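Local coordinates for uncharacterized protein (Bacteroides eggerthii, PDB 4FTD) that is of unknown function but combines an immunoglobulin-like domain with a six-bladed beta-propeller and may take part in carbohydrate metabolism, at residues T83-V89 with Y101-K107; I129-T135 with S434-F440; E255-I261 with K273-H279. All coordinates share one frame; numbering follows the deposited sequence.

Contact 1. Residues T83-V89 with Y101-K107; sequences TNEKTQV and YLMKVRK
E85 and K104 meet on one face of a two-stranded ladder: the carboxylate oxygen E85 OE2 lies 3.6 Å from K104 NZ, a salt bridge at the long end of the range. OE2 also rests on the lysine chain: K104 CD already lies near it, and the bend at the third torsion (chi3 -68°) sets K104 CE 3.4 Å from E85 OE2. T87 and L102 continue this face, crossing at about a right angle with T87 CG2 3.5 Å from L102 CD2. The threonine hydroxyl T87 OG1 rests against the aliphatic stem of K104. Beneath these side chains runs the antiparallel hairpin of strands 85-93 and 98-106, part of the immunoglobulin-like portion of the protein. Its register is set by two hydrogen-bonded pairs, K86 with V105 and Q88 with M103; the bond from M103 N to Q88 O measures 2.8 Å. At the far end of the contact, K107 N gives N84 O a nearly straight bond of 2.7 Å (170° at the hydrogen). The extended K107 chain then crosses N84, and K107 NZ gives T83 O a weak bond of 2.9 Å; its stronger partner is the carbonyl of D80. Farther out, Y77 OH donates to M103 O, and R106 reaches the carbonyl of F46 and the C-terminal carboxylate of D453.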
loop_
_atom_site.group_PDB
_atom_site.type_symbol
_atom_site.label_atom_id
_atom_site.label_comp_id
_atom_site.label_asym_id
_atom_site.label_seq_id
_atom_site.Cartn_x
_atom_site.Cartn_y
_atom_site.Cartn_z
ATOM N N THR A 83 -22.037 -3.506 22.919
ATOM C CA THR A 83 -22.017 -4.979 22.851
ATOM C C THR A 83 -22.467 -5.491 21.505
ATOM O O THR A 83 -23.502 -5.041 21.019
ATOM C CB THR A 83 -22.958 -5.549 23.928
ATOM O OG1 THR A 83 -22.651 -4.931 25.179
ATOM C CG2 THR A 83 -22.823 -7.062 24.075
ATOM N N ASN A 84 -21.712 -6.424 20.907
ATOM C CA ASN A 84 -22.102 -7.067 19.614
ATOM C C ASN A 84 -22.714 -8.454 19.691
ATOM O O ASN A 84 -23.145 -8.981 18.660
ATOM C CB ASN A 84 -20.946 -7.075 18.602
ATOM C CG ASN A 84 -20.558 -5.669 18.184
ATOM O OD1 ASN A 84 -21.394 -4.882 17.760
ATOM N ND2 ASN A 84 -19.293 -5.341 18.330
ATOM N N GLU A 85 -22.757 -9.044 20.880
ATOM C CA GLU A 85 -23.415 -10.332 21.067
ATOM C C GLU A 85 -23.983 -10.533 22.473
ATOM O O GLU A 85 -23.555 -9.897 23.435
ATOM C CB GLU A 85 -22.501 -11.492 20.688
ATOM C CG GLU A 85 -21.369 -11.789 21.641
ATOM C CD GLU A 85 -20.580 -13.002 21.197
ATOM O OE1 GLU A 85 -20.038 -12.977 20.069
ATOM O OE2 GLU A 85 -20.510 -13.982 21.975
ATOM N N LYS A 86 -24.969 -11.426 22.554
ATOM C CA LYS A 86 -25.618 -11.784 23.801
ATOM C C LYS A 86 -26.143 -13.210 23.687
ATOM O O LYS A 86 -26.718 -13.569 22.667
ATOM C CB LYS A 86 -26.770 -10.801 24.097
ATOM C CG LYS A 86 -27.479 -11.084 25.412
ATOM C CD LYS A 86 -28.417 -9.984 25.874
ATOM C CE LYS A 86 -29.136 -10.427 27.149
ATOM N NZ LYS A 86 -29.573 -9.319 28.039
ATOM N N THR A 87 -25.954 -13.996 24.744
ATOM C CA THR A 87 -26.461 -15.374 24.858
ATOM C C THR A 87 -27.559 -15.396 25.941
ATOM O O THR A 87 -27.469 -14.674 26.917
ATOM C CB THR A 87 -25.330 -16.344 25.221
ATOM O OG1 THR A 87 -24.342 -16.289 24.191
ATOM C CG2 THR A 87 -25.809 -17.781 25.330
ATOM N N GLN A 88 -28.611 -16.172 25.702
ATOM C CA GLN A 88 -29.755 -16.403 26.605
ATOM C C GLN A 88 -30.046 -17.929 26.523
ATOM O O GLN A 88 -29.743 -18.573 25.518
ATOM C CB GLN A 88 -31.056 -15.730 26.121
ATOM C CG GLN A 88 -31.115 -14.217 26.065
ATOM C CD GLN A 88 -31.269 -13.626 27.440
ATOM O OE1 GLN A 88 -30.312 -13.541 28.186
ATOM N NE2 GLN A 88 -32.477 -13.229 27.784
ATOM N N VAL A 89 -30.678 -18.472 27.560
ATOM C CA VAL A 89 -31.085 -19.867 27.601
ATOM C C VAL A 89 -32.416 -19.997 26.866
ATOM O O VAL A 89 -33.326 -19.225 27.104
ATOM C CB VAL A 89 -31.199 -20.405 29.057
ATOM C CG1 VAL A 89 -31.868 -21.758 29.065
ATOM C CG2 VAL A 89 -29.813 -20.532 29.692
ATOM N N TYR A 101 -30.788 -24.911 25.799
ATOM C CA TYR A 101 -29.874 -24.579 24.710
ATOM C C TYR A 101 -29.368 -23.169 24.994
ATOM O O TYR A 101 -30.120 -22.329 25.496
ATOM C CB TYR A 101 -30.638 -24.589 23.364
ATOM C CG TYR A 101 -31.042 -25.969 22.884
ATOM C CD1 TYR A 101 -32.227 -26.568 23.322
ATOM C CD2 TYR A 101 -30.269 -26.662 21.964
ATOM C CE1 TYR A 101 -32.610 -27.819 22.869
ATOM C CE2 TYR A 101 -30.645 -27.920 21.521
ATOM C CZ TYR A 101 -31.825 -28.485 21.978
ATOM O OH TYR A 101 -32.220 -29.730 21.550
ATOM N N LEU A 102 -28.101 -22.918 24.684
ATOM C CA LEU A 102 -27.503 -21.588 24.796
ATOM C C LEU A 102 -27.635 -20.914 23.431
ATOM O O LEU A 102 -26.974 -21.311 22.456
ATOM C CB LEU A 102 -26.031 -21.666 25.228
ATOM C CG LEU A 102 -25.859 -21.790 26.729
ATOM C CD1 LEU A 102 -24.372 -21.905 27.093
ATOM C CD2 LEU A 102 -26.519 -20.573 27.380
HETATM N N MSE A 103 -28.488 -19.895 23.373
HETATM C CA MSE A 103 -28.814 -19.231 22.124
HETATM C C MSE A 103 -28.123 -17.882 22.016
HETATM O O MSE A 103 -28.406 -16.991 22.800
HETATM C CB MSE A 103 -30.326 -19.082 21.982
HETATM C CG MSE A 103 -30.731 -18.425 20.671
HETATM SE SE MSE A 103 -32.654 -18.526 20.344
HETATM C CE MSE A 103 -33.031 -16.597 19.831
ATOM N N LYS A 104 -27.243 -17.749 21.014
ATOM C CA LYS A 104 -26.440 -16.543 20.822
ATOM C C LYS A 104 -26.971 -15.720 19.649
ATOM O O LYS A 104 -27.188 -16.255 18.556
ATOM C CB LYS A 104 -24.971 -16.901 20.573
ATOM C CG LYS A 104 -24.024 -15.695 20.540
ATOM C CD LYS A 104 -22.630 -16.091 20.069
ATOM C CE LYS A 104 -21.928 -16.983 21.085
ATOM N NZ LYS A 104 -20.557 -17.316 20.624
ATOM N N VAL A 105 -27.207 -14.431 19.906
ATOM C CA VAL A 105 -27.607 -13.479 18.876
ATOM C C VAL A 105 -26.478 -12.430 18.772
ATOM O O VAL A 105 -26.001 -11.932 19.796
ATOM C CB VAL A 105 -28.965 -12.808 19.157
ATOM C CG1 VAL A 105 -29.228 -11.716 18.135
ATOM C CG2 VAL A 105 -30.111 -13.833 19.126
ATOM N N ARG A 106 -26.097 -12.116 17.528
ATOM C CA ARG A 106 -24.969 -11.243 17.210
ATOM C C ARG A 106 -25.342 -10.116 16.254
ATOM O O ARG A 106 -26.171 -10.323 15.366
ATOM C CB ARG A 106 -23.886 -12.094 16.561
ATOM C CG ARG A 106 -23.359 -13.184 17.474
ATOM C CD ARG A 106 -22.335 -14.038 16.770
ATOM N NE ARG A 106 -22.954 -14.821 15.706
ATOM C CZ ARG A 106 -22.344 -15.223 14.595
ATOM N NH1 ARG A 106 -21.084 -14.903 14.357
ATOM N NH2 ARG A 106 -23.008 -15.928 13.684
ATOM N N LYS A 107 -24.736 -8.935 16.465
ATOM C CA LYS A 107 -24.912 -7.763 15.601
ATOM C C LYS A 107 -23.906 -7.852 14.473
ATOM O O LYS A 107 -22.779 -8.349 14.657
ATOM C CB LYS A 107 -24.629 -6.422 16.324
ATOM C CG LYS A 107 -25.600 -5.991 17.420
ATOM C CD LYS A 107 -25.120 -4.737 18.156
ATOM C CE LYS A 107 -26.026 -4.413 19.337
ATOM N NZ LYS A 107 -25.590 -3.201 20.087
#

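Contact 2. Residues I129-T135 with S434-F440; sequences IYSDFAT and SRTQSGF
F133 turns one face of its ring to S434, whose OG lies 3.2 Å from F133 CZ; with OG anti to the serine's own backbone N (chi1 -173°), the hydroxyl projects from its strand over the phenyl group. F133 is poorly ordered, so its exact setting deserves some caution. It crosses F440 at about a right angle, F133 CE2 coming within 4.0 Å of F440 CD2. F440 also meets Y130, whose ring is inclined to it at 48° with the centroids 5.8 Å apart; the nearest approach is made by Y130 CB, 3.7 Å from F440 CE2. At the base of F133, CB packs on the bare backbone of G439. This glycine belongs to a classic beta bulge in which S438 and G439 both face R435, and its backbone angles (phi 115°) would press a CB against the preceding carbonyl. I129 lies alongside the bulge, its CG1 3.3 Å from S438 O. Two waters bridge the segments: one donates to both A134 O and Q437 O, while a second accepts from Q437 N at 2.9 Å and donates to T135 O. The loop 129-135, with its 3-10 turn 131-133, thus fits against the bend between strands 426-435 and 439-446, while Y130, F133 and F440 extend to V150 or V148 of strand 147-152, in the sheet of the next propeller blade.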
loop_
_atom_site.group_PDB
_atom_site.type_symbol
_atom_site.label_atom_id
_atom_site.label_comp_id
_atom_site.label_asym_id
_atom_site.label_seq_id
_atom_site.Cartn_x
_atom_site.Cartn_y
_atom_site.Cartn_z
ATOM N N ILE A 129 12.806 -13.480 -11.221
ATOM C CA ILE A 129 13.401 -12.130 -11.307
ATOM C C ILE A 129 13.377 -11.567 -12.738
ATOM O O ILE A 129 13.823 -12.225 -13.649
ATOM C CB ILE A 129 14.865 -12.113 -10.747
ATOM C CG1 ILE A 129 15.399 -10.669 -10.667
ATOM C CG2 ILE A 129 15.780 -13.065 -11.539
ATOM C CD1 ILE A 129 16.761 -10.531 -10.018
ATOM N N TYR A 130 12.796 -10.378 -12.945
ATOM C CA TYR A 130 12.794 -9.734 -14.261
ATOM C C TYR A 130 14.261 -9.578 -14.716
ATOM O O TYR A 130 15.083 -9.058 -13.970
ATOM C CB TYR A 130 12.061 -8.382 -14.219
ATOM C CG TYR A 130 11.907 -7.816 -15.583
ATOM C CD1 TYR A 130 11.029 -8.381 -16.482
ATOM C CD2 TYR A 130 12.674 -6.711 -16.007
ATOM C CE1 TYR A 130 10.908 -7.885 -17.767
ATOM C CE2 TYR A 130 12.578 -6.240 -17.314
ATOM C CZ TYR A 130 11.673 -6.799 -18.169
ATOM O OH TYR A 130 11.574 -6.325 -19.431
ATOM N N SER A 131 14.593 -10.061 -15.916
ATOM C CA SER A 131 16.011 -10.260 -16.322
ATOM C C SER A 131 16.845 -8.979 -16.240
ATOM O O SER A 131 17.976 -9.008 -15.773
ATOM C CB SER A 131 16.114 -10.878 -17.745
ATOM O OG SER A 131 15.497 -9.973 -18.652
ATOM N N ASP A 132 16.273 -7.850 -16.638
ATOM C CA ASP A 132 17.006 -6.539 -16.513
ATOM C C ASP A 132 17.331 -6.122 -15.101
ATOM O O ASP A 132 18.341 -5.473 -14.852
ATOM C CB ASP A 132 16.291 -5.434 -17.247
ATOM C CG ASP A 132 16.220 -5.703 -18.731
ATOM O OD1 ASP A 132 17.169 -6.254 -19.323
ATOM O OD2 ASP A 132 15.189 -5.362 -19.319
ATOM N N PHE A 133 16.510 -6.580 -14.169
ATOM C CA PHE A 133 16.770 -6.407 -12.751
ATOM C C PHE A 133 17.750 -7.372 -12.104
ATOM O O PHE A 133 17.908 -7.322 -10.904
ATOM C CB PHE A 133 15.446 -6.400 -11.940
ATOM C CG PHE A 133 14.763 -5.093 -11.965
ATOM C CD1 PHE A 133 15.300 -4.056 -11.265
ATOM C CD2 PHE A 133 13.585 -4.910 -12.667
ATOM C CE1 PHE A 133 14.719 -2.822 -11.276
ATOM C CE2 PHE A 133 12.982 -3.681 -12.694
ATOM C CZ PHE A 133 13.553 -2.629 -11.988
ATOM N N ALA A 134 18.388 -8.232 -12.870
ATOM C CA ALA A 134 19.383 -9.114 -12.335
ATOM C C ALA A 134 20.732 -8.425 -12.276
ATOM O O ALA A 134 21.625 -8.989 -11.727
ATOM C CB ALA A 134 19.472 -10.390 -13.144
ATOM N N THR A 135 20.900 -7.219 -12.815
ATOM C CA THR A 135 22.206 -6.498 -12.742
ATOM C C THR A 135 21.998 -5.139 -12.192
ATOM O O THR A 135 20.885 -4.677 -12.119
ATOM C CB THR A 135 22.931 -6.379 -14.102
ATOM O OG1 THR A 135 22.427 -5.279 -14.868
ATOM C CG2 THR A 135 22.808 -7.680 -14.910
ATOM N N SER A 434 9.763 -2.604 -6.200
ATOM C CA SER A 434 10.883 -3.035 -7.022
ATOM C C SER A 434 12.158 -2.761 -6.259
ATOM O O SER A 434 12.291 -1.702 -5.668
ATOM C CB SER A 434 10.964 -2.214 -8.315
ATOM O OG SER A 434 11.970 -2.785 -9.175
ATOM N N ARG A 435 13.123 -3.653 -6.369
ATOM C CA ARG A 435 14.391 -3.500 -5.712
ATOM C C ARG A 435 15.517 -4.007 -6.594
ATOM O O ARG A 435 15.449 -5.115 -7.176
ATOM C CB ARG A 435 14.345 -4.166 -4.365
ATOM C CG ARG A 435 15.585 -3.928 -3.523
ATOM C CD ARG A 435 16.554 -5.086 -3.616
ATOM N NE ARG A 435 17.701 -4.931 -2.750
ATOM C CZ ARG A 435 18.711 -5.789 -2.678
ATOM N NH1 ARG A 435 18.733 -6.863 -3.452
ATOM N NH2 ARG A 435 19.708 -5.573 -1.820
ATOM N N THR A 436 16.565 -3.194 -6.698
ATOM C CA THR A 436 17.732 -3.489 -7.555
ATOM C C THR A 436 18.391 -4.830 -7.248
ATOM O O THR A 436 18.728 -5.092 -6.097
ATOM C CB THR A 436 18.774 -2.374 -7.476
ATOM O OG1 THR A 436 18.128 -1.142 -7.813
ATOM C CG2 THR A 436 19.973 -2.645 -8.404
ATOM N N GLN A 437 18.521 -5.654 -8.276
ATOM C CA GLN A 437 19.097 -7.022 -8.192
ATOM C C GLN A 437 18.190 -8.044 -7.464
ATOM O O GLN A 437 18.642 -9.149 -7.130
ATOM C CB GLN A 437 20.559 -7.035 -7.657
ATOM C CG GLN A 437 21.524 -6.315 -8.589
ATOM C CD GLN A 437 22.948 -6.192 -8.045
ATOM O OE1 GLN A 437 23.507 -5.093 -7.925
ATOM N NE2 GLN A 437 23.515 -7.301 -7.680
ATOM N N SER A 438 16.920 -7.708 -7.263
ATOM C CA SER A 438 15.931 -8.663 -6.740
ATOM C C SER A 438 14.723 -8.789 -7.650
ATOM O O SER A 438 14.176 -9.844 -7.770
ATOM C CB SER A 438 15.450 -8.282 -5.371
ATOM O OG SER A 438 16.523 -8.195 -4.477
ATOM N N GLY A 439 14.277 -7.698 -8.269
ATOM C CA GLY A 439 13.136 -7.736 -9.168
ATOM C C GLY A 439 11.953 -6.924 -8.622
ATOM O O GLY A 439 12.133 -6.061 -7.796
ATOM N N PHE A 440 10.747 -7.230 -9.090
ATOM C CA PHE A 440 9.555 -6.486 -8.704
ATOM C C PHE A 440 8.349 -7.380 -8.506
ATOM O O PHE A 440 8.348 -8.501 -8.982
ATOM C CB PHE A 440 9.273 -5.359 -9.690
ATOM C CG PHE A 440 8.775 -5.777 -11.071
ATOM C CD1 PHE A 440 7.432 -6.028 -11.296
ATOM C CD2 PHE A 440 9.658 -5.827 -12.168
ATOM C CE1 PHE A 440 6.970 -6.397 -12.568
ATOM C CE2 PHE A 440 9.211 -6.168 -13.427
ATOM C CZ PHE A 440 7.864 -6.431 -13.632
HETATM O O HOH W 1 20.444 -10.551 -9.224
HETATM O O HOH W 2 18.461 -4.508 -10.912
#

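Contact 3. Residues E255-I261 with K273-H279; sequences ENGNGFI and KVPISGH
V274 N donates to I261 O over 2.8 Å in a nearly straight bond, and I261 N returns a bond to V274 O. A second hydrogen-bonded pair, G259 with I276, completes the antiparallel ladder. Between them F260 stands opposite P275 in a non-hydrogen-bonded pair, its CE1 3.9 Å from P275 CB. K273 folds over a face of the F260 ring: CD lies above the ring, and the bend at chi3 (79°) carries CE and NZ on over it, K273 NZ standing 4.2 Å from the F260 centroid, 23° off the normal, a combined CH-pi and cation-pi contact. The ammonium also forms a salt bridge with E325. Past the ladder, N258 OD1 accepts from G278 N at 3.0 Å, and G257 O accepts from H279 N at 2.9 Å. The H279 imidazole lies over the backbone of G257, whose CA sits 3.5 Å from the ring centroid, 15° off the normal. G257 suits this place, since a CB would clash with H279 N and its phi is positive. With an alanine at H279, the G257 CA would probably lose the ring that packs on it, and H201, which meets the imidazole at a steep angle, its aromatic neighbour. The pair forms the central hairpin of a four-stranded antiparallel propeller blade: strand 250-253 flanks 259-264, with Y251 and I253 touching I261 and I276, and strand 281-291 flanks 270-277, where V282 touches V274.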
loop_
_atom_site.group_PDB
_atom_site.type_symbol
_atom_site.label_atom_id
_atom_site.label_comp_id
_atom_site.label_asym_id
_atom_site.label_seq_id
_atom_site.Cartn_x
_atom_site.Cartn_y
_atom_site.Cartn_z
ATOM N N GLU A 255 -2.097 15.684 -9.788
ATOM C CA GLU A 255 -2.885 15.432 -10.983
ATOM C C GLU A 255 -2.850 16.610 -11.942
ATOM O O GLU A 255 -3.054 16.417 -13.133
ATOM C CB GLU A 255 -4.311 15.010 -10.636
ATOM C CG GLU A 255 -5.160 16.113 -10.050
ATOM C CD GLU A 255 -6.488 15.602 -9.530
ATOM O OE1 GLU A 255 -6.829 14.416 -9.780
ATOM O OE2 GLU A 255 -7.194 16.399 -8.877
ATOM N N ASN A 256 -2.566 17.810 -11.431
ATOM C CA ASN A 256 -2.389 18.980 -12.276
ATOM C C ASN A 256 -0.956 19.148 -12.784
ATOM O O ASN A 256 -0.668 20.156 -13.402
ATOM C CB ASN A 256 -2.807 20.235 -11.538
ATOM C CG ASN A 256 -4.182 20.097 -10.930
ATOM O OD1 ASN A 256 -5.113 19.669 -11.597
ATOM N ND2 ASN A 256 -4.302 20.414 -9.651
ATOM N N GLY A 257 -0.069 18.183 -12.531
ATOM C CA GLY A 257 1.328 18.291 -12.992
ATOM C C GLY A 257 2.198 19.235 -12.161
ATOM O O GLY A 257 3.236 19.723 -12.617
ATOM N N ASN A 258 1.792 19.443 -10.915
ATOM C CA ASN A 258 2.480 20.328 -9.981
ATOM C C ASN A 258 3.083 19.585 -8.815
ATOM O O ASN A 258 2.426 18.735 -8.212
ATOM C CB ASN A 258 1.504 21.348 -9.426
ATOM C CG ASN A 258 0.949 22.239 -10.497
ATOM O OD1 ASN A 258 1.615 22.516 -11.491
ATOM N ND2 ASN A 258 -0.284 22.666 -10.325
ATOM N N GLY A 259 4.305 19.976 -8.473
ATOM C CA GLY A 259 4.948 19.470 -7.275
ATOM C C GLY A 259 6.454 19.688 -7.296
ATOM O O GLY A 259 6.958 20.712 -7.770
ATOM N N PHE A 260 7.166 18.702 -6.782
ATOM C CA PHE A 260 8.628 18.788 -6.590
ATOM C C PHE A 260 9.246 17.423 -6.861
ATOM O O PHE A 260 8.658 16.404 -6.525
ATOM C CB PHE A 260 8.947 19.090 -5.154
ATOM C CG PHE A 260 8.467 20.419 -4.699
ATOM C CD1 PHE A 260 9.054 21.570 -5.193
ATOM C CD2 PHE A 260 7.391 20.530 -3.806
ATOM C CE1 PHE A 260 8.605 22.839 -4.779
ATOM C CE2 PHE A 260 6.932 21.786 -3.399
ATOM C CZ PHE A 260 7.537 22.939 -3.887
ATOM N N ILE A 261 10.451 17.424 -7.397
ATOM C CA ILE A 261 11.249 16.234 -7.473
ATOM C C ILE A 261 12.423 16.447 -6.467
ATOM O O ILE A 261 13.147 17.459 -6.506
ATOM C CB ILE A 261 11.774 15.972 -8.869
ATOM C CG1 ILE A 261 10.638 16.073 -9.902
ATOM C CG2 ILE A 261 12.460 14.569 -8.891
ATOM C CD1 ILE A 261 11.063 16.309 -11.346
ATOM N N LYS A 273 15.676 20.140 -4.207
ATOM C CA LYS A 273 14.216 20.177 -4.353
ATOM C C LYS A 273 13.908 20.944 -5.652
ATOM O O LYS A 273 14.028 22.154 -5.702
ATOM C CB LYS A 273 13.548 20.875 -3.152
ATOM C CG LYS A 273 12.042 20.918 -3.294
ATOM C CD LYS A 273 11.305 21.294 -2.027
ATOM C CE LYS A 273 11.328 22.789 -1.788
ATOM N NZ LYS A 273 10.132 23.170 -1.011
ATOM N N VAL A 274 13.477 20.237 -6.676
ATOM C CA VAL A 274 13.289 20.798 -8.037
ATOM C C VAL A 274 11.797 21.015 -8.315
ATOM O O VAL A 274 11.059 20.057 -8.396
ATOM C CB VAL A 274 13.887 19.856 -9.066
ATOM C CG1 VAL A 274 13.727 20.409 -10.492
ATOM C CG2 VAL A 274 15.377 19.628 -8.768
ATOM N N PRO A 275 11.338 22.277 -8.423
ATOM C CA PRO A 275 9.888 22.447 -8.649
ATOM C C PRO A 275 9.469 22.163 -10.083
ATOM O O PRO A 275 10.222 22.445 -11.013
ATOM C CB PRO A 275 9.627 23.933 -8.338
ATOM C CG PRO A 275 10.881 24.410 -7.663
ATOM C CD PRO A 275 12.005 23.573 -8.228
ATOM N N ILE A 276 8.265 21.618 -10.228
ATOM C CA ILE A 276 7.696 21.298 -11.526
ATOM C C ILE A 276 6.242 21.773 -11.508
ATOM O O ILE A 276 5.575 21.652 -10.496
ATOM C CB ILE A 276 7.880 19.793 -11.884
ATOM C CG1 ILE A 276 7.364 19.502 -13.299
ATOM C CG2 ILE A 276 7.147 18.900 -10.946
ATOM C CD1 ILE A 276 8.007 18.293 -13.956
ATOM N N SER A 277 5.798 22.361 -12.613
ATOM C CA SER A 277 4.426 22.798 -12.804
ATOM C C SER A 277 3.964 22.490 -14.214
ATOM O O SER A 277 4.757 22.409 -15.156
ATOM C CB SER A 277 4.265 24.313 -12.559
ATOM O OG SER A 277 5.141 25.014 -13.417
ATOM N N GLY A 278 2.658 22.316 -14.344
ATOM C CA GLY A 278 2.032 22.001 -15.617
ATOM C C GLY A 278 2.645 20.778 -16.266
ATOM O O GLY A 278 2.744 20.731 -17.465
ATOM N N HIS A 279 3.090 19.801 -15.475
ATOM C CA HIS A 279 3.656 18.542 -15.935
ATOM C C HIS A 279 5.065 18.619 -16.540
ATOM O O HIS A 279 5.770 17.651 -16.441
ATOM C CB HIS A 279 2.777 17.797 -16.956
ATOM C CG HIS A 279 1.363 17.595 -16.530
ATOM N ND1 HIS A 279 0.385 18.531 -16.791
ATOM C CD2 HIS A 279 0.747 16.570 -15.910
ATOM C CE1 HIS A 279 -0.768 18.085 -16.337
ATOM N NE2 HIS A 279 -0.580 16.904 -15.787
#

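How the contacts relate
From the N terminus, contact 1 comes first and closes a short hairpin, with 11 residues between its segments, in the immunoglobulin-like part. The chain then enters the propeller, where 129-135 meets 434-440 across 298 intervening residues; contact 2 therefore joins an early loop to the last hairpin of a sheet that combines strand 120-125 with strands near the C terminus, consistent with the closure of a propeller ring. Contact 3, another local hairpin, is nested inside that long loop and lies within a single blade. No two contacts touch: nearest atoms of contacts 2 and 3 are about 17 Å apart, whereas contact 1 stays about 38 Å from contact 2.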